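Side-chain contacts in pngf-ii (PDB 4R4X), which acts as a bacterial peptide:N-glycosidase and probably hydrolyses the bond that links N-glycans to asparagine in glycoproteins: residues T333-Q338 / S531-G536; P381-T386 / A419-I424. All coordinates share one frame; numbering follows the deposited sequence.

Following the chain from the N terminus, after strand 326-331 of the four-stranded sheet it turns through 333-338, the earlier half of interaction 1. It then reaches 381-386 at the end of strand 378-384, and after 32 intervening residues 419-424 packs against 381-386, closing interaction 2. Only much later, at 531-536, does the chain close interaction 1, over 192 residues. The smaller loop therefore lies wholly within the larger. Strand 527-537 runs between strands 378-384 and 416-428 in the nine-stranded sheet, so interaction 2 spans the very strand on which interaction 1 lands. R422 joins the two contacts, its side chain reaching E334 in segment 333-338.

Interaction 1 of 2, residues T333-Q338 / S531-G536; sequences TELRPQ and SGVLLG
The carboxylate of E334 is the flat group here, yet L535 meets its stem: L535 CD1 rests on E334 CG at 3.9 Å, and the two side chains pass at a slant. Polar neighbours take the carboxylate instead: OE2 makes a salt bridge with R422 NE and a hydrogen bond with Y498 OH, and the pair fixes its position. A sharp fold in the glutamate, with CG placed between the backbone N and carbonyl carbon (chi1 82°) and the chain bent at chi2 (-82°), leaves the methylene to L535. The other branch of the leucine also takes part, as L535 CD2 lies 4.1 Å from the carbonyl O of E334. Beside this pair, L335 CD2 approaches V533 CG1 at 4.4 Å, a looser apolar touch. The backbone of 333-338 is kept compact by its own turns, R336 N bonding to T333 O at 3.1 Å and Q338 N to L335 O at 2.9 Å. The contact joins the N-terminal peptide-N-glycosidase F family region to the C-terminal one: a connecting turn of the first packs on a sheet strand of the second. This 3-10 turn and the short helix after it link strand 326-331 of the four-stranded sheet with strand 343-350 of the nine-stranded one. L335 also touches I297 and L299 of strand 297-303, and V379 of strand 378-384 lies against both V533 and L535.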
ATOM      1  N   THR A 333      -3.205  -6.887  -5.718  1.00 11.70           N
ATOM      2  CA  THR A 333      -3.841  -8.089  -5.104  1.00 12.29           C
ATOM      3  C   THR A 333      -3.949  -9.250  -6.085  1.00 12.45           C
ATOM      4  O   THR A 333      -3.698 -10.406  -5.720  1.00 11.73           O
ATOM      5  CB  THR A 333      -5.227  -7.709  -4.508  1.00 12.54           C
ATOM      6  OG1 THR A 333      -5.024  -6.757  -3.450  1.00 12.46           O
ATOM      7  CG2 THR A 333      -5.984  -8.925  -3.974  1.00 12.84           C
ATOM      8  N   GLU A 334      -4.242  -8.942  -7.349  1.00 12.70           N
ATOM      9  CA  GLU A 334      -4.313  -9.963  -8.399  1.00 13.52           C
ATOM     10  C   GLU A 334      -2.986 -10.708  -8.725  1.00 13.73           C
ATOM     11  O   GLU A 334      -3.011 -11.754  -9.388  1.00 13.26           O
ATOM     12  CB  GLU A 334      -4.937  -9.367  -9.700  1.00 13.82           C
ATOM     13  CG  GLU A 334      -3.999  -8.584 -10.614  1.00 15.04           C
ATOM     14  CD  GLU A 334      -3.758  -7.132 -10.203  1.00 15.83           C
ATOM     15  OE1 GLU A 334      -4.015  -6.767  -9.038  1.00 16.97           O
ATOM     16  OE2 GLU A 334      -3.297  -6.345 -11.055  1.00 17.82           O
ATOM     17  N   LEU A 335      -1.843 -10.180  -8.295  1.00 13.02           N
ATOM     18  CA  LEU A 335      -0.563 -10.863  -8.523  1.00 14.15           C
ATOM     19  C   LEU A 335      -0.138 -11.765  -7.359  1.00 14.21           C
ATOM     20  O   LEU A 335       0.965 -12.336  -7.367  1.00 14.10           O
ATOM     21  CB  LEU A 335       0.542  -9.833  -8.829  1.00 14.12           C
ATOM     22  CG  LEU A 335       0.280  -8.947 -10.050  1.00 14.35           C
ATOM     23  CD1 LEU A 335       1.348  -7.876 -10.201  1.00 14.61           C
ATOM     24  CD2 LEU A 335       0.184  -9.821 -11.298  1.00 15.15           C
ATOM     25  N   ARG A 336      -1.022 -11.888  -6.378  1.00 14.67           N
ATOM     26  CA  ARG A 336      -0.815 -12.755  -5.226  1.00 16.48           C
ATOM     27  C   ARG A 336      -0.247 -14.154  -5.596  1.00 15.91           C
ATOM     28  O   ARG A 336       0.722 -14.579  -5.000  1.00 16.30           O
ATOM     29  CB  ARG A 336      -2.113 -12.883  -4.413  1.00 17.82           C
ATOM     30  CG  ARG A 336      -1.950 -13.682  -3.118  1.00 20.36           C
ATOM     31  CD  ARG A 336      -3.281 -14.063  -2.480  1.00 21.89           C
ATOM     32  NE  ARG A 336      -4.001 -14.981  -3.357  1.00 24.72           N
ATOM     33  CZ  ARG A 336      -3.686 -16.265  -3.512  1.00 26.80           C
ATOM     34  NH1 ARG A 336      -2.698 -16.830  -2.816  1.00 27.53           N
ATOM     35  NH2 ARG A 336      -4.387 -16.991  -4.359  1.00 31.00           N
ATOM     36  N   PRO A 337      -0.821 -14.837  -6.606  1.00 16.53           N
ATOM     37  CA  PRO A 337      -0.303 -16.169  -6.967  1.00 16.63           C
ATOM     38  C   PRO A 337       1.164 -16.184  -7.411  1.00 17.57           C
ATOM     39  O   PRO A 337       1.829 -17.191  -7.238  1.00 17.00           O
ATOM     40  CB  PRO A 337      -1.215 -16.613  -8.111  1.00 16.67           C
ATOM     41  CG  PRO A 337      -2.478 -15.837  -7.888  1.00 16.95           C
ATOM     42  CD  PRO A 337      -2.009 -14.486  -7.399  1.00 16.09           C
ATOM     43  N   GLN A 338       1.658 -15.085  -7.971  1.00 16.81           N
ATOM     44  CA  GLN A 338       3.037 -14.987  -8.398  1.00 18.57           C
ATOM     45  C   GLN A 338       3.948 -14.580  -7.233  1.00 19.42           C
ATOM     46  O   GLN A 338       5.139 -14.834  -7.285  1.00 23.14           O
ATOM     47  CB  GLN A 338       3.139 -13.990  -9.567  1.00 19.21           C
ATOM     48  CG  GLN A 338       4.504 -13.822 -10.216  1.00 21.02           C
ATOM     49  CD  GLN A 338       4.979 -15.059 -10.967  1.00 21.70           C
ATOM     50  OE1 GLN A 338       6.152 -15.443 -10.886  1.00 25.37           O
ATOM     51  NE2 GLN A 338       4.074 -15.687 -11.692  1.00 20.23           N
ATOM     52  N   SER A 531       2.667  -4.111 -21.495  1.00 13.44           N
ATOM     53  CA  SER A 531       2.769  -5.407 -20.832  1.00 13.87           C
ATOM     54  C   SER A 531       1.408  -6.063 -20.651  1.00 13.49           C
ATOM     55  O   SER A 531       0.364  -5.405 -20.498  1.00 13.36           O
ATOM     56  CB  SER A 531       3.525  -5.301 -19.506  1.00 13.95           C
ATOM     57  OG  SER A 531       2.701  -4.772 -18.510  1.00 15.47           O
ATOM     58  N   GLY A 532       1.444  -7.390 -20.677  1.00 13.40           N
ATOM     59  CA  GLY A 532       0.263  -8.214 -20.570  1.00 13.42           C
ATOM     60  C   GLY A 532       0.507  -9.414 -19.704  1.00 13.63           C
ATOM     61  O   GLY A 532       1.447 -10.176 -19.934  1.00 13.46           O
ATOM     62  N   VAL A 533      -0.306  -9.543 -18.667  1.00 13.13           N
ATOM     63  CA  VAL A 533      -0.279 -10.683 -17.801  1.00 13.25           C
ATOM     64  C   VAL A 533      -1.652 -11.341 -17.876  1.00 12.95           C
ATOM     65  O   VAL A 533      -2.676 -10.682 -17.712  1.00 12.74           O
ATOM     66  CB  VAL A 533       0.039 -10.259 -16.356  1.00 13.47           C
ATOM     67  CG1 VAL A 533      -0.035 -11.435 -15.419  1.00 13.79           C
ATOM     68  CG2 VAL A 533       1.429  -9.645 -16.304  1.00 14.14           C
ATOM     69  N   LEU A 534      -1.666 -12.639 -18.130  1.00 13.09           N
ATOM     70  CA  LEU A 534      -2.903 -13.408 -18.152  1.00 12.99           C
ATOM     71  C   LEU A 534      -3.311 -13.840 -16.750  1.00 13.21           C
ATOM     72  O   LEU A 534      -2.512 -14.389 -16.025  1.00 13.40           O
ATOM     73  CB  LEU A 534      -2.740 -14.627 -19.059  1.00 13.92           C
ATOM     74  CG  LEU A 534      -3.961 -15.535 -19.170  1.00 14.47           C
ATOM     75  CD1 LEU A 534      -5.111 -14.806 -19.825  1.00 15.04           C
ATOM     76  CD2 LEU A 534      -3.618 -16.788 -19.978  1.00 14.86           C
ATOM     77  N   LEU A 535      -4.558 -13.554 -16.380  1.00 12.23           N
ATOM     78  CA  LEU A 535      -5.108 -13.890 -15.085  1.00 12.33           C
ATOM     79  C   LEU A 535      -6.289 -14.812 -15.322  1.00 12.77           C
ATOM     80  O   LEU A 535      -6.925 -14.761 -16.367  1.00 12.82           O
ATOM     81  CB  LEU A 535      -5.612 -12.658 -14.362  1.00 11.76           C
ATOM     82  CG  LEU A 535      -4.659 -11.453 -14.334  1.00 11.70           C
ATOM     83  CD1 LEU A 535      -5.412 -10.240 -13.827  1.00 12.78           C
ATOM     84  CD2 LEU A 535      -3.449 -11.712 -13.469  1.00 12.02           C
ATOM     85  N   GLY A 536      -6.550 -15.679 -14.369  1.00 12.99           N
ATOM     86  CA  GLY A 536      -7.740 -16.520 -14.442  1.00 13.48           C
ATOM     87  C   GLY A 536      -7.902 -17.402 -13.226  1.00 14.01           C
ATOM     88  O   GLY A 536      -7.034 -17.461 -12.342  1.00 13.29           O
TER

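Interaction 2 of 2, residues P381-T386 / A419-I424; sequences PVFNTT and AQLRYI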
ATOM      1  N   PRO A 381       2.726 -14.298 -17.204  1.00 14.92           N
ATOM      2  CA  PRO A 381       3.220 -13.155 -17.973  1.00 14.75           C
ATOM      3  C   PRO A 381       3.403 -13.552 -19.436  1.00 15.33           C
ATOM      4  O   PRO A 381       4.128 -14.501 -19.705  1.00 15.17           O
ATOM      5  CB  PRO A 381       4.581 -12.857 -17.346  1.00 14.95           C
ATOM      6  CG  PRO A 381       5.024 -14.146 -16.734  1.00 15.13           C
ATOM      7  CD  PRO A 381       3.754 -14.866 -16.311  1.00 14.80           C
ATOM      8  N   VAL A 382       2.742 -12.856 -20.357  1.00 14.71           N
ATOM      9  CA  VAL A 382       2.738 -13.253 -21.767  1.00 15.10           C
ATOM     10  C   VAL A 382       3.586 -12.341 -22.640  1.00 14.02           C
ATOM     11  O   VAL A 382       4.248 -12.809 -23.549  1.00 13.93           O
ATOM     12  CB  VAL A 382       1.309 -13.417 -22.325  1.00 16.41           C
ATOM     13  CG1 VAL A 382       0.642 -14.636 -21.705  1.00 16.94           C
ATOM     14  CG2 VAL A 382       0.456 -12.204 -22.068  1.00 17.40           C
ATOM     15  N   PHE A 383       3.609 -11.040 -22.340  1.00 13.40           N
ATOM     16  CA  PHE A 383       4.502 -10.138 -23.043  1.00 12.64           C
ATOM     17  C   PHE A 383       4.845  -8.933 -22.193  1.00 12.66           C
ATOM     18  O   PHE A 383       4.133  -8.584 -21.243  1.00 12.94           O
ATOM     19  CB  PHE A 383       3.929  -9.676 -24.391  1.00 12.81           C
ATOM     20  CG  PHE A 383       2.605  -8.975 -24.298  1.00 12.73           C
ATOM     21  CD1 PHE A 383       2.537  -7.610 -24.151  1.00 13.26           C
ATOM     22  CD2 PHE A 383       1.422  -9.686 -24.455  1.00 13.40           C
ATOM     23  CE1 PHE A 383       1.314  -6.967 -24.065  1.00 13.21           C
ATOM     24  CE2 PHE A 383       0.189  -9.052 -24.397  1.00 13.35           C
ATOM     25  CZ  PHE A 383       0.140  -7.690 -24.193  1.00 13.92           C
ATOM     26  N   ASN A 384       5.956  -8.309 -22.553  1.00 13.10           N
ATOM     27  CA  ASN A 384       6.376  -7.041 -21.967  1.00 13.50           C
ATOM     28  C   ASN A 384       7.360  -6.381 -22.912  1.00 13.32           C
ATOM     29  O   ASN A 384       8.487  -6.867 -23.071  1.00 13.26           O
ATOM     30  CB  ASN A 384       7.023  -7.265 -20.613  1.00 13.84           C
ATOM     31  CG  ASN A 384       7.139  -5.981 -19.810  1.00 14.80           C
ATOM     32  OD1 ASN A 384       7.202  -4.873 -20.357  1.00 13.80           O
ATOM     33  ND2 ASN A 384       7.136  -6.125 -18.493  1.00 16.19           N
ATOM     34  N   THR A 385       6.922  -5.305 -23.563  1.00 12.84           N
ATOM     35  CA  THR A 385       7.770  -4.587 -24.486  1.00 13.17           C
ATOM     36  C   THR A 385       8.582  -3.491 -23.829  1.00 13.10           C
ATOM     37  O   THR A 385       9.461  -2.946 -24.462  1.00 13.71           O
ATOM     38  CB  THR A 385       6.987  -3.950 -25.651  1.00 12.95           C
ATOM     39  OG1 THR A 385       6.199  -2.844 -25.179  1.00 12.77           O
ATOM     40  CG2 THR A 385       6.083  -5.005 -26.335  1.00 13.71           C
ATOM     41  N   THR A 386       8.290  -3.170 -22.577  1.00 12.96           N
ATOM     42  CA  THR A 386       8.975  -2.079 -21.894  1.00 13.02           C
ATOM     43  C   THR A 386      10.475  -2.369 -21.735  1.00 13.79           C
ATOM     44  O   THR A 386      10.860  -3.350 -21.082  1.00 13.29           O
ATOM     45  CB  THR A 386       8.355  -1.818 -20.512  1.00 12.98           C
ATOM     46  OG1 THR A 386       6.941  -1.577 -20.636  1.00 12.54           O
ATOM     47  CG2 THR A 386       9.023  -0.606 -19.832  1.00 13.32           C
ATOM     48  N   ALA A 419     -11.021 -15.488 -17.517  1.00 15.03           N
ATOM     49  CA  ALA A 419      -9.709 -15.065 -17.951  1.00 14.95           C
ATOM     50  C   ALA A 419      -9.698 -13.558 -18.217  1.00 14.78           C
ATOM     51  O   ALA A 419     -10.650 -13.003 -18.739  1.00 14.90           O
ATOM     52  CB  ALA A 419      -9.291 -15.793 -19.217  1.00 14.99           C
ATOM     53  N   GLN A 420      -8.583 -12.925 -17.901  1.00 14.35           N
ATOM     54  CA  GLN A 420      -8.418 -11.500 -18.141  1.00 14.83           C
ATOM     55  C   GLN A 420      -7.002 -11.245 -18.606  1.00 13.76           C
ATOM     56  O   GLN A 420      -6.080 -11.979 -18.220  1.00 13.76           O
ATOM     57  CB  GLN A 420      -8.636 -10.700 -16.861  1.00 16.26           C
ATOM     58  CG  GLN A 420     -10.018 -10.800 -16.251  1.00 17.67           C
ATOM     59  CD  GLN A 420     -10.029 -10.190 -14.870  1.00 20.51           C
ATOM     60  OE1 GLN A 420      -9.119  -9.463 -14.498  1.00 21.48           O
ATOM     61  NE2 GLN A 420     -11.056 -10.493 -14.103  1.00 24.00           N
ATOM     62  N   LEU A 421      -6.826 -10.194 -19.408  1.00 13.08           N
ATOM     63  CA  LEU A 421      -5.505  -9.697 -19.698  1.00 12.86           C
ATOM     64  C   LEU A 421      -5.311  -8.417 -18.912  1.00 12.24           C
ATOM     65  O   LEU A 421      -6.029  -7.440 -19.131  1.00 12.25           O
ATOM     66  CB  LEU A 421      -5.312  -9.426 -21.191  1.00 13.39           C
ATOM     67  CG  LEU A 421      -3.890  -9.007 -21.586  1.00 13.81           C
ATOM     68  CD1 LEU A 421      -2.899 -10.135 -21.370  1.00 14.07           C
ATOM     69  CD2 LEU A 421      -3.821  -8.550 -23.039  1.00 14.05           C
ATOM     70  N   ARG A 422      -4.368  -8.453 -17.975  1.00 11.52           N
ATOM     71  CA  ARG A 422      -3.923  -7.259 -17.255  1.00 12.01           C
ATOM     72  C   ARG A 422      -2.969  -6.558 -18.183  1.00 11.96           C
ATOM     73  O   ARG A 422      -1.896  -7.083 -18.484  1.00 11.54           O
ATOM     74  CB  ARG A 422      -3.220  -7.643 -15.955  1.00 12.08           C
ATOM     75  CG  ARG A 422      -2.668  -6.481 -15.123  1.00 12.72           C
ATOM     76  CD  ARG A 422      -1.908  -7.052 -13.938  1.00 13.47           C
ATOM     77  NE  ARG A 422      -1.314  -6.057 -13.042  1.00 13.47           N
ATOM     78  CZ  ARG A 422      -0.067  -5.593 -13.116  1.00 12.94           C
ATOM     79  NH1 ARG A 422       0.352  -4.731 -12.206  1.00 13.47           N
ATOM     80  NH2 ARG A 422       0.759  -5.967 -14.078  1.00 13.67           N
ATOM     81  N   TYR A 423      -3.370  -5.382 -18.647  1.00 12.28           N
ATOM     82  CA  TYR A 423      -2.720  -4.729 -19.773  1.00 11.79           C
ATOM     83  C   TYR A 423      -2.341  -3.302 -19.398  1.00 11.62           C
ATOM     84  O   TYR A 423      -3.208  -2.492 -19.034  1.00 11.51           O
ATOM     85  CB  TYR A 423      -3.658  -4.717 -20.972  1.00 11.74           C
ATOM     86  CG  TYR A 423      -3.108  -4.097 -22.241  1.00 11.94           C
ATOM     87  CD1 TYR A 423      -2.095  -4.719 -22.961  1.00 12.80           C
ATOM     88  CD2 TYR A 423      -3.642  -2.916 -22.755  1.00 12.04           C
ATOM     89  CE1 TYR A 423      -1.607  -4.169 -24.142  1.00 13.37           C
ATOM     90  CE2 TYR A 423      -3.189  -2.381 -23.953  1.00 12.53           C
ATOM     91  CZ  TYR A 423      -2.168  -3.009 -24.639  1.00 13.05           C
ATOM     92  OH  TYR A 423      -1.661  -2.472 -25.800  1.00 14.66           O
ATOM     93  N   ILE A 424      -1.042  -3.038 -19.433  1.00 11.43           N
ATOM     94  CA  ILE A 424      -0.486  -1.704 -19.169  1.00 11.40           C
ATOM     95  C   ILE A 424       0.086  -1.158 -20.457  1.00 11.19           C
ATOM     96  O   ILE A 424       0.978  -1.759 -21.037  1.00 11.33           O
ATOM     97  CB  ILE A 424       0.611  -1.738 -18.093  1.00 11.73           C
ATOM     98  CG1 ILE A 424       0.078  -2.405 -16.833  1.00 12.22           C
ATOM     99  CG2 ILE A 424       1.093  -0.321 -17.759  1.00 11.82           C
ATOM    100  CD1 ILE A 424       1.114  -2.596 -15.739  1.00 12.90           C
TER
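Apolar packing between two strands that are not direct neighbours makes this contact: V382 and F383 of strand 378-384, at the edge of the nine-stranded antiparallel sheet, meet L421 and Y423 of strand 416-428 over the intervening strand 527-537. Being next but one in an antiparallel sheet, the two strands run in broadly the same direction, with 24° between their axes and a closest approach of 9.1 Å. The valine and leucine methyls meet, V382 CG2 lying 4.0 Å from L421 CD1. F383 CZ touches L421 CD2 at 4.2 Å and Y423 CD1 at 3.9 Å. The aromatic pair meets rim to rim without stacking: Y423 CE1 sits in the plane of the F383 ring at its edge, and the ring planes are turned roughly 65° to each other. Adjacent residues V382 and F383 can both contribute because they form a classic beta bulge opposite G532 of the intervening strand. V530, on the same strand, lies against both rings. The extended chi1 of Y423 carries the far part of its ring to the edge of F383, while its OH is hydrogen-bonded to N442 OD1. Where strand 378-384 ends, an Asx turn follows, T386 N donating to N384 OD1 at 3.0 Å with an N-H...O angle of 144°; the amide ND2 of N384 is engaged by F296 O.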